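Local coordinates for mandelate racemase / muconate lactonizing enzyme, C-terminal domain protein (Pseudovibrio sp. JE062, PDB 4JHM) that is of unknown function but belongs to the enolase superfamily, pairing a smaller N-terminal domain with a TIM-barrel-like C-terminal domain, at residues A[231-236]-A[242-247]; A[204-209]-A[223-228]. All coordinates share one frame; numbering follows the deposited sequence.

Contact 1. Residues A[231-236]-A[242-247]; sequences KTYQRL and LEISSH
Ser245 OG is gripped twice, by hydrogen bonds to Asp268 OD1 and Arg270 NH2, on a side chain whose CB bond points away from the helix. The backbone O of Ser245 instead lies at the edge of the Tyr233 ring, in its plane and 3.6 Å from Tyr233 OH, a non-bonded approach. The phenol end also reaches Ser246, with Tyr233 OH 3.6 Å from Ser246 CA, and its probable hydrogen-bond partner is Asp227 OD1. The rest is apolar. Ile244 is rooted toward the helix segment 231-236 and splits its branches between two residues about one turn apart. With CG2 anti to the backbone N and CG1 anti to the carbonyl carbon (chi1 -54°), Ile244 CG2 comes 3.8 Å from Tyr233 CD1, approaching the ring obliquely, while Ile244 CG1 lies 4.1 Å from Leu236 CB.

Helix 230-239 and strand 243-245 form the second half of the beta-alpha-beta unit that starts at strand 220-222. The axes of the two short segments approach to 9.4 Å and run nearly antiparallel, at 162°. Strand 220-222 pairs in parallel with 243-245, its Leu221 touching Ile244, while helix 203-215 flanks the helix through Met207 against Leu236.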
loop_
_atom_site.group_PDB
_atom_site.type_symbol
_atom_site.label_atom_id
_atom_site.label_comp_id
_atom_site.label_asym_id
_atom_site.label_seq_id
_atom_site.Cartn_x
_atom_site.Cartn_y
_atom_site.Cartn_z
ATOM N N LYS A 231 -10.871 6.397 -9.381
ATOM C CA LYS A 231 -10.288 5.124 -9.820
ATOM C C LYS A 231 -10.179 4.990 -11.352
ATOM O O LYS A 231 -9.199 4.438 -11.862
ATOM C CB LYS A 231 -11.075 3.942 -9.238
ATOM C CG LYS A 231 -10.563 3.438 -7.894
ATOM C CD LYS A 231 -11.698 2.874 -7.052
ATOM C CE LYS A 231 -11.235 1.764 -6.121
ATOM N NZ LYS A 231 -11.234 0.428 -6.791
ATOM N N THR A 232 -11.172 5.493 -12.081
ATOM C CA THR A 232 -11.155 5.405 -13.538
ATOM C C THR A 232 -10.045 6.266 -14.118
ATOM O O THR A 232 -9.284 5.815 -14.987
ATOM C CB THR A 232 -12.496 5.832 -14.149
ATOM O OG1 THR A 232 -13.511 4.897 -13.771
ATOM C CG2 THR A 232 -12.410 5.872 -15.658
ATOM N N TYR A 233 -9.959 7.506 -13.643
ATOM C CA TYR A 233 -8.868 8.394 -14.025
ATOM C C TYR A 233 -7.509 7.735 -13.737
ATOM O O TYR A 233 -6.609 7.748 -14.578
ATOM C CB TYR A 233 -8.971 9.713 -13.269
ATOM C CG TYR A 233 -9.704 10.815 -14.000
ATOM C CD1 TYR A 233 -9.031 11.649 -14.879
ATOM C CD2 TYR A 233 -11.058 11.046 -13.788
ATOM C CE1 TYR A 233 -9.683 12.666 -15.546
ATOM C CE2 TYR A 233 -11.719 12.069 -14.451
ATOM C CZ TYR A 233 -11.022 12.877 -15.330
ATOM O OH TYR A 233 -11.655 13.902 -16.003
ATOM N N GLN A 234 -7.369 7.154 -12.550
ATOM C CA GLN A 234 -6.140 6.461 -12.176
ATOM C C GLN A 234 -5.772 5.389 -13.193
ATOM O O GLN A 234 -4.595 5.215 -13.526
ATOM C CB GLN A 234 -6.276 5.826 -10.791
ATOM C CG GLN A 234 -6.224 6.833 -9.653
ATOM C CD GLN A 234 -6.303 6.178 -8.285
ATOM O OE1 GLN A 234 -7.204 5.390 -8.021
ATOM N NE2 GLN A 234 -5.363 6.509 -7.410
ATOM N N ARG A 235 -6.786 4.686 -13.690
ATOM C CA ARG A 235 -6.578 3.556 -14.595
ATOM C C ARG A 235 -6.253 4.029 -16.021
ATOM O O ARG A 235 -5.421 3.430 -16.707
ATOM C CB ARG A 235 -7.803 2.639 -14.554
ATOM C CG ARG A 235 -8.011 1.767 -15.777
ATOM C CD ARG A 235 -9.282 0.944 -15.647
ATOM N NE ARG A 235 -9.001 -0.449 -15.312
ATOM C CZ ARG A 235 -9.131 -1.457 -16.164
ATOM N NH1 ARG A 235 -8.845 -2.687 -15.781
ATOM N NH2 ARG A 235 -9.550 -1.234 -17.405
ATOM N N LEU A 236 -6.883 5.115 -16.458
ATOM C CA LEU A 236 -6.512 5.738 -17.736
ATOM C C LEU A 236 -5.053 6.199 -17.749
ATOM O O LEU A 236 -4.314 5.924 -18.697
ATOM C CB LEU A 236 -7.418 6.931 -18.043
ATOM C CG LEU A 236 -8.818 6.574 -18.535
ATOM C CD1 LEU A 236 -9.665 7.829 -18.664
ATOM C CD2 LEU A 236 -8.734 5.830 -19.856
ATOM N N LEU A 242 -1.012 8.573 -22.878
ATOM C CA LEU A 242 -1.746 9.746 -23.313
ATOM C C LEU A 242 -2.003 10.677 -22.132
ATOM O O LEU A 242 -2.415 10.230 -21.060
ATOM C CB LEU A 242 -3.077 9.303 -23.921
ATOM C CG LEU A 242 -4.000 10.385 -24.474
ATOM C CD1 LEU A 242 -3.431 10.937 -25.769
ATOM C CD2 LEU A 242 -5.395 9.819 -24.687
ATOM N N GLU A 243 -1.765 11.969 -22.329
ATOM C CA GLU A 243 -2.076 12.963 -21.305
ATOM C C GLU A 243 -3.576 12.943 -20.995
ATOM O O GLU A 243 -4.401 13.111 -21.893
ATOM C CB GLU A 243 -1.644 14.359 -21.775
ATOM C CG GLU A 243 -1.871 15.486 -20.770
ATOM C CD GLU A 243 -1.252 16.803 -21.218
ATOM O OE1 GLU A 243 -0.592 16.818 -22.280
ATOM O OE2 GLU A 243 -1.426 17.823 -20.512
ATOM N N ILE A 244 -3.921 12.720 -19.728
ATOM C CA ILE A 244 -5.318 12.714 -19.296
ATOM C C ILE A 244 -5.579 13.912 -18.395
ATOM O O ILE A 244 -4.934 14.060 -17.356
ATOM C CB ILE A 244 -5.659 11.428 -18.524
ATOM C CG1 ILE A 244 -5.292 10.194 -19.351
ATOM C CG2 ILE A 244 -7.130 11.402 -18.148
ATOM C CD1 ILE A 244 -5.919 10.157 -20.726
ATOM N N SER A 245 -6.525 14.763 -18.789
ATOM C CA SER A 245 -6.773 16.009 -18.074
ATOM C C SER A 245 -8.181 16.059 -17.492
ATOM O O SER A 245 -9.084 15.405 -17.996
ATOM C CB SER A 245 -6.557 17.192 -19.010
ATOM O OG SER A 245 -6.181 18.348 -18.284
ATOM N N SER A 246 -8.365 16.836 -16.426
ATOM C CA SER A 246 -9.677 16.949 -15.782
ATOM C C SER A 246 -10.575 17.901 -16.559
ATOM O O SER A 246 -10.145 18.515 -17.532
ATOM C CB SER A 246 -9.539 17.439 -14.334
ATOM O OG SER A 246 -9.206 18.819 -14.273
ATOM N N HIS A 247 -11.827 18.013 -16.124
ATOM C CA HIS A 247 -12.771 18.949 -16.720
ATOM C C HIS A 247 -12.425 20.370 -16.284
ATOM O O HIS A 247 -12.746 21.335 -16.976
ATOM C CB HIS A 247 -14.200 18.590 -16.310
ATOM C CG HIS A 247 -15.223 19.600 -16.725
ATOM N ND1 HIS A 247 -15.893 19.531 -17.925
ATOM C CD2 HIS A 247 -15.693 20.702 -16.094
ATOM C CE1 HIS A 247 -16.729 20.548 -18.019
ATOM N NE2 HIS A 247 -16.627 21.276 -16.922
#

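Contact 2. Residues A[204-209]-A[223-228]; sequences EQAMKM and APVSDY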
loop_
_atom_site.group_PDB
_atom_site.type_symbol
_atom_site.label_atom_id
_atom_site.label_comp_id
_atom_site.label_asym_id
_atom_site.label_seq_id
_atom_site.Cartn_x
_atom_site.Cartn_y
_atom_site.Cartn_z
ATOM N N GLU A 204 -15.319 2.288 -19.970
ATOM C CA GLU A 204 -14.916 1.410 -21.073
ATOM C C GLU A 204 -14.680 2.209 -22.352
ATOM O O GLU A 204 -13.697 1.994 -23.062
ATOM C CB GLU A 204 -15.981 0.336 -21.324
ATOM C CG GLU A 204 -16.242 -0.587 -20.138
ATOM C CD GLU A 204 -17.012 0.083 -19.001
ATOM O OE1 GLU A 204 -17.549 1.201 -19.196
ATOM O OE2 GLU A 204 -17.084 -0.519 -17.903
ATOM N N GLN A 205 -15.592 3.130 -22.641
ATOM C CA GLN A 205 -15.458 4.008 -23.793
ATOM C C GLN A 205 -14.230 4.899 -23.635
ATOM O O GLN A 205 -13.467 5.098 -24.578
ATOM C CB GLN A 205 -16.724 4.861 -23.960
ATOM C CG GLN A 205 -17.936 4.056 -24.408
ATOM C CD GLN A 205 -19.257 4.789 -24.238
ATOM O OE1 GLN A 205 -19.301 5.999 -24.006
ATOM N NE2 GLN A 205 -20.350 4.047 -24.355
ATOM N N ALA A 206 -14.041 5.430 -22.434
ATOM C CA ALA A 206 -12.924 6.314 -22.166
ATOM C C ALA A 206 -11.626 5.604 -22.495
ATOM O O ALA A 206 -10.770 6.151 -23.180
ATOM C CB ALA A 206 -12.933 6.747 -20.711
HETATM N N MSE A 207 -11.489 4.376 -22.011
HETATM C CA MSE A 207 -10.278 3.598 -22.247
HETATM C C MSE A 207 -10.117 3.280 -23.706
HETATM O O MSE A 207 -9.012 3.262 -24.222
HETATM C CB MSE A 207 -10.309 2.311 -21.434
HETATM C CG MSE A 207 -9.038 1.492 -21.657
HETATM SE SE MSE A 207 -7.454 2.406 -20.918
HETATM C CE MSE A 207 -7.743 1.931 -19.033
ATOM N N LYS A 208 -11.217 3.026 -24.396
ATOM C CA LYS A 208 -11.143 2.681 -25.803
ATOM C C LYS A 208 -10.604 3.861 -26.618
ATOM O O LYS A 208 -9.731 3.698 -27.473
ATOM C CB LYS A 208 -12.521 2.268 -26.313
ATOM C CG LYS A 208 -12.484 1.164 -27.353
ATOM C CD LYS A 208 -12.751 -0.199 -26.738
ATOM C CE LYS A 208 -14.237 -0.421 -26.507
ATOM N NZ LYS A 208 -14.556 -1.863 -26.296
HETATM N N MSE A 209 -11.128 5.051 -26.341
HETATM C CA MSE A 209 -10.741 6.258 -27.072
HETATM C C MSE A 209 -9.320 6.632 -26.780
HETATM O O MSE A 209 -8.598 7.094 -27.665
HETATM C CB MSE A 209 -11.654 7.411 -26.667
HETATM C CG MSE A 209 -11.207 8.754 -27.243
HETATM SE SE MSE A 209 -11.569 8.894 -29.182
HETATM C CE MSE A 209 -13.477 8.411 -29.201
ATOM N N ALA A 223 -11.288 15.446 -19.750
ATOM C CA ALA A 223 -12.581 15.135 -19.152
ATOM C C ALA A 223 -13.188 13.871 -19.756
ATOM O O ALA A 223 -14.265 13.921 -20.347
ATOM C CB ALA A 223 -13.531 16.310 -19.331
ATOM N N PRO A 224 -12.492 12.734 -19.620
ATOM C CA PRO A 224 -12.997 11.477 -20.167
ATOM C C PRO A 224 -14.299 11.061 -19.502
ATOM O O PRO A 224 -15.259 10.718 -20.190
ATOM C CB PRO A 224 -11.881 10.474 -19.859
ATOM C CG PRO A 224 -11.066 11.096 -18.769
ATOM C CD PRO A 224 -11.188 12.577 -18.957
ATOM N N VAL A 225 -14.328 11.114 -18.174
ATOM C CA VAL A 225 -15.520 10.781 -17.399
ATOM C C VAL A 225 -15.720 11.794 -16.265
ATOM O O VAL A 225 -15.040 12.828 -16.207
ATOM C CB VAL A 225 -15.428 9.355 -16.826
ATOM C CG1 VAL A 225 -15.500 8.332 -17.943
ATOM C CG2 VAL A 225 -14.144 9.167 -16.039
ATOM N N SER A 226 -16.662 11.511 -15.373
ATOM C CA SER A 226 -16.891 12.373 -14.225
ATOM C C SER A 226 -15.597 12.566 -13.458
ATOM O O SER A 226 -14.909 11.598 -13.150
ATOM C CB SER A 226 -17.925 11.759 -13.293
ATOM O OG SER A 226 -17.887 12.388 -12.026
ATOM N N ASP A 227 -15.281 13.814 -13.136
ATOM C CA ASP A 227 -14.058 14.133 -12.410
ATOM C C ASP A 227 -13.970 13.414 -11.071
ATOM O O ASP A 227 -12.882 13.279 -10.513
ATOM C CB ASP A 227 -13.961 15.637 -12.155
ATOM C CG ASP A 227 -13.404 16.385 -13.326
ATOM O OD1 ASP A 227 -13.470 15.850 -14.455
ATOM O OD2 ASP A 227 -12.899 17.509 -13.116
ATOM N N TYR A 228 -15.107 12.974 -10.545
ATOM C CA TYR A 228 -15.131 12.379 -9.213
ATOM C C TYR A 228 -14.906 10.877 -9.247
ATOM O O TYR A 228 -14.804 10.246 -8.203
ATOM C CB TYR A 228 -16.445 12.707 -8.505
ATOM C CG TYR A 228 -16.637 14.189 -8.341
ATOM C CD1 TYR A 228 -15.853 14.911 -7.450
ATOM C CD2 TYR A 228 -17.575 14.875 -9.097
ATOM C CE1 TYR A 228 -16.012 16.272 -7.301
ATOM C CE2 TYR A 228 -17.742 16.239 -8.955
ATOM C CZ TYR A 228 -16.959 16.930 -8.055
ATOM O OH TYR A 228 -17.115 18.288 -7.914
#
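A single methyl group makes the whole helix-side contribution to this contact. Ala206 CB, carried on a bond aimed at residues 223-228, fits between two side chains that follow one another in the loop, lying 4.0 Å from Pro224 CB and 4.1 Å from Val225 CG1. Pro224 CB and Val225 CG1 are themselves 4.6 Å apart, close enough for the methyl to touch both at once. Because alanine is so short, the backbones come near each other: the CA atoms of Ala206 and Pro224 are 5.5 Å apart, and the surface buried between the segments is small, 79 Å².

On the loop side, Pro224 offers the CB flank of its ring and Val225 only one of its two branches. With chi1 at -68°, CG1 is anti to the carbonyl carbon and makes the touch, while CG2 sits between the backbone N and the carbonyl carbon and does not reach Ala206. Beyond Val225 the loop leaves the helix and is shaped by an ST turn, in which Ser226 OG accepts a hydrogen bond from Tyr228 N at 3.2 Å. That far end packs on another chain, Ser226 against Gln255 and Tyr228 against Glu256 of the third subunit.

Strand 192-196, helix 203-215 and strand 220-222 form a beta-alpha-beta unit of the barrel-like domain, and the contact ties its helix to the loop that leaves its second strand. The outer side of that helix meets the second subunit, where Lys208 NZ bonds to Asn217 OD1. All three residues that touch are buried and meet through carbon alone, so the junction is held by apolar packing and has no directional bond of its own.

How the contacts relate
Contacts 1 and 2 are centred about 7 Å apart and follow in series along the chain, contact 2 closing before contact 1 opens. Loop 223-228 binds them together. Ala223 N probably donates to Ser245 O at 2.8 Å, prolonging the parallel pairing of strands 220-222 and 243-245, and Tyr233 OH probably bonds to Asp227 OD1 at 3.1 Å. Asp227 OD1 also accepts a hydrogen bond from His247 N. Pro224, already against Ala206, touches Tyr233 and Leu236 as well, while Met207 packs on Arg235 between the two helices. Both contacts reach the second subunit. The loop and residues 246-247 follow the C-terminal ends of strands 220-222 and 243-245, the barrel end where active sites of this superfamily generally lie.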